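Lectin CEL-I, N-acetyl-D-galactosamine-specific C-type (Cucumaria echinata, PDB 4WQQ) binds N-acetylgalactosamine and galactose with the help of calcium in its natural form, and is here an engineered mutant made to recognise mannose. Local coordinates at residues C15-N20 with F59-G64. The protein carries 3 engineered substitutions. Numbering follows the deposited sequence.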
loop_
_atom_site.group_PDB
_atom_site.type_symbol
_atom_site.label_atom_id
_atom_site.label_comp_id
_atom_site.label_asym_id
_atom_site.label_seq_id
_atom_site.Cartn_x
_atom_site.Cartn_y
_atom_site.Cartn_z
ATOM N N CYS A 15 -2.853 -7.633 -0.508
ATOM C CA CYS A 15 -3.047 -7.494 -1.909
ATOM C C CYS A 15 -2.333 -8.618 -2.614
ATOM O O CYS A 15 -1.342 -9.127 -2.092
ATOM C CB CYS A 15 -2.548 -6.145 -2.465
ATOM S SG CYS A 15 -3.143 -4.697 -1.574
ATOM N N TYR A 16 -2.866 -9.022 -3.728
ATOM C CA TYR A 16 -2.393 -10.168 -4.497
ATOM C C TYR A 16 -2.248 -9.795 -5.981
ATOM O O TYR A 16 -3.011 -8.972 -6.543
ATOM C CB TYR A 16 -3.350 -11.409 -4.345
ATOM C CG TYR A 16 -3.531 -11.855 -2.924
ATOM C CD1 TYR A 16 -4.437 -11.220 -2.108
ATOM C CD2 TYR A 16 -2.851 -12.913 -2.416
ATOM C CE1 TYR A 16 -4.593 -11.603 -0.792
ATOM C CE2 TYR A 16 -3.020 -13.342 -1.100
ATOM C CZ TYR A 16 -3.886 -12.673 -0.288
ATOM O OH TYR A 16 -4.116 -13.022 1.045
ATOM N N ARG A 17 -1.265 -10.391 -6.670
ATOM C CA ARG A 17 -1.090 -10.214 -8.075
ATOM C C ARG A 17 -0.583 -11.486 -8.731
ATOM O O ARG A 17 0.453 -12.024 -8.353
ATOM C CB ARG A 17 -0.146 -9.071 -8.396
ATOM C CG ARG A 17 -0.064 -8.717 -9.877
ATOM C CD ARG A 17 0.543 -7.338 -10.046
ATOM N NE ARG A 17 0.791 -7.054 -11.444
ATOM C CZ ARG A 17 1.435 -5.990 -11.898
ATOM N NH1 ARG A 17 1.916 -5.087 -11.056
ATOM N NH2 ARG A 17 1.619 -5.870 -13.221
ATOM N N PHE A 18 -1.344 -11.951 -9.714
ATOM C CA PHE A 18 -0.968 -13.072 -10.494
ATOM C C PHE A 18 -0.223 -12.700 -11.761
ATOM O O PHE A 18 -0.624 -11.773 -12.479
ATOM C CB PHE A 18 -2.244 -13.845 -10.874
ATOM C CG PHE A 18 -1.989 -14.966 -11.839
ATOM C CD1 PHE A 18 -1.185 -16.027 -11.458
ATOM C CD2 PHE A 18 -2.488 -14.925 -13.159
ATOM C CE1 PHE A 18 -0.879 -17.053 -12.316
ATOM C CE2 PHE A 18 -2.200 -15.970 -14.025
ATOM C CZ PHE A 18 -1.382 -17.011 -13.646
ATOM N N PHE A 19 0.895 -13.403 -11.980
ATOM C CA PHE A 19 1.722 -13.298 -13.137
ATOM C C PHE A 19 1.666 -14.554 -13.974
ATOM O O PHE A 19 2.129 -15.619 -13.631
ATOM C CB PHE A 19 3.156 -13.004 -12.746
ATOM C CG PHE A 19 3.321 -11.637 -12.156
ATOM C CD1 PHE A 19 3.507 -10.532 -12.961
ATOM C CD2 PHE A 19 3.211 -11.459 -10.792
ATOM C CE1 PHE A 19 3.638 -9.253 -12.419
ATOM C CE2 PHE A 19 3.316 -10.189 -10.272
ATOM C CZ PHE A 19 3.530 -9.097 -11.081
ATOM N N ASN A 20 1.085 -14.388 -15.152
ATOM C CA ASN A 20 0.801 -15.509 -16.054
ATOM C C ASN A 20 1.987 -15.775 -16.968
ATOM O O ASN A 20 1.899 -15.703 -18.175
ATOM C CB ASN A 20 -0.467 -15.228 -16.820
ATOM C CG ASN A 20 -1.038 -16.470 -17.463
ATOM O OD1 ASN A 20 -0.650 -17.574 -17.179
ATOM N ND2 ASN A 20 -2.013 -16.276 -18.305
ATOM N N PHE A 59 -6.556 -19.733 -5.448
ATOM C CA PHE A 59 -6.778 -20.707 -6.476
ATOM C C PHE A 59 -7.785 -20.121 -7.489
ATOM O O PHE A 59 -7.578 -20.217 -8.725
ATOM C CB PHE A 59 -7.242 -22.009 -5.826
ATOM C CG PHE A 59 -7.618 -23.070 -6.826
ATOM C CD1 PHE A 59 -6.636 -23.729 -7.511
ATOM C CD2 PHE A 59 -8.935 -23.378 -7.069
ATOM C CE1 PHE A 59 -6.946 -24.699 -8.432
ATOM C CE2 PHE A 59 -9.262 -24.300 -8.038
ATOM C CZ PHE A 59 -8.274 -24.993 -8.703
ATOM N N ASN A 60 -8.904 -19.542 -6.985
ATOM C CA ASN A 60 -9.942 -19.055 -7.879
ATOM C C ASN A 60 -9.447 -17.850 -8.714
ATOM O O ASN A 60 -9.760 -17.707 -9.912
ATOM C CB ASN A 60 -11.221 -18.749 -7.079
ATOM C CG ASN A 60 -11.832 -20.055 -6.460
ATOM O OD1 ASN A 60 -11.851 -21.113 -7.116
ATOM N ND2 ASN A 60 -12.286 -19.984 -5.206
ATOM N N TYR A 61 -8.581 -17.036 -8.112
ATOM C CA TYR A 61 -8.038 -15.895 -8.827
ATOM C C TYR A 61 -7.139 -16.360 -9.979
ATOM O O TYR A 61 -7.292 -15.961 -11.150
ATOM C CB TYR A 61 -7.310 -15.010 -7.801
ATOM C CG TYR A 61 -6.440 -13.861 -8.329
ATOM C CD1 TYR A 61 -6.717 -13.230 -9.520
ATOM C CD2 TYR A 61 -5.324 -13.435 -7.606
ATOM C CE1 TYR A 61 -5.935 -12.195 -9.990
ATOM C CE2 TYR A 61 -4.521 -12.375 -8.050
ATOM C CZ TYR A 61 -4.804 -11.779 -9.264
ATOM O OH TYR A 61 -4.081 -10.730 -9.787
ATOM N N TRP A 62 -6.221 -17.268 -9.660
ATOM C CA TRP A 62 -5.359 -17.870 -10.622
ATOM C C TRP A 62 -6.145 -18.487 -11.812
ATOM O O TRP A 62 -5.899 -18.175 -12.978
ATOM C CB TRP A 62 -4.487 -18.925 -9.922
ATOM C CG TRP A 62 -3.773 -19.838 -10.853
ATOM C CD1 TRP A 62 -3.214 -19.523 -12.066
ATOM C CD2 TRP A 62 -3.421 -21.203 -10.603
ATOM N NE1 TRP A 62 -2.590 -20.583 -12.582
ATOM C CE2 TRP A 62 -2.708 -21.643 -11.729
ATOM C CE3 TRP A 62 -3.687 -22.120 -9.554
ATOM C CZ2 TRP A 62 -2.241 -22.943 -11.854
ATOM C CZ3 TRP A 62 -3.260 -23.395 -9.687
ATOM C CH2 TRP A 62 -2.482 -23.790 -10.823
ATOM N N ARG A 63 -7.102 -19.369 -11.465
ATOM C CA ARG A 63 -7.804 -20.155 -12.476
ATOM C C ARG A 63 -8.821 -19.340 -13.254
ATOM O O ARG A 63 -9.177 -19.734 -14.382
ATOM C CB ARG A 63 -8.390 -21.392 -11.827
ATOM C CG ARG A 63 -7.370 -22.290 -11.135
ATOM C CD ARG A 63 -6.220 -22.668 -12.043
ATOM N NE ARG A 63 -6.675 -23.460 -13.174
ATOM C CZ ARG A 63 -5.944 -23.803 -14.223
ATOM N NH1 ARG A 63 -4.706 -23.393 -14.365
ATOM N NH2 ARG A 63 -6.456 -24.561 -15.146
ATOM N N GLY A 64 -9.128 -18.138 -12.763
ATOM C CA GLY A 64 -9.921 -17.179 -13.568
ATOM C C GLY A 64 -9.147 -16.509 -14.668
ATOM O O GLY A 64 -9.696 -16.076 -15.703
#
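The backbone N-H of F18 is hydrogen-bonded to the phenol oxygen of Y61. F18 N lies 3.0 Å from Y61 OH, and the bond is nearly straight at 164°. A side-chain oxygen of the helix thus accepts a strand amide. Y61 can reach it because its CG is anti to the backbone N (chi1 170°), which sends the ring out from the helix to the strand. The same ring carries apolar contact. F18 CB stands over one face, 4.1 Å from the ring centroid, in a CH-pi contact. Y16 CB approaches obliquely, 4.0 Å from Y61 CE2. The F18 amide holds the hydroxyl while CB covers one face of the ring.

Beyond CB, the F18 ring turns to W62. The two rings meet at an oblique angle, with planes at 46°. The closest atoms are F18 CE1 and W62 CD1, 3.4 Å apart. W62 NE1 is hydrogen-bonded to D66, just past the segment, which helps fix the indole. The Y16 ring leads away from Y61, and its OH is hydrogen-bonded to E54 OE2, near the start of helix 52-65.

The contact joins helix 52-65 to strand 14-23 in the C-type lectin fold; the W62 side chain lies about 13 Å from the bound mannose. L72 of strand 71-77 packs on both F18 and W62, while M135 of strand 132-140 and E9 of strand 9-11 touch Y61.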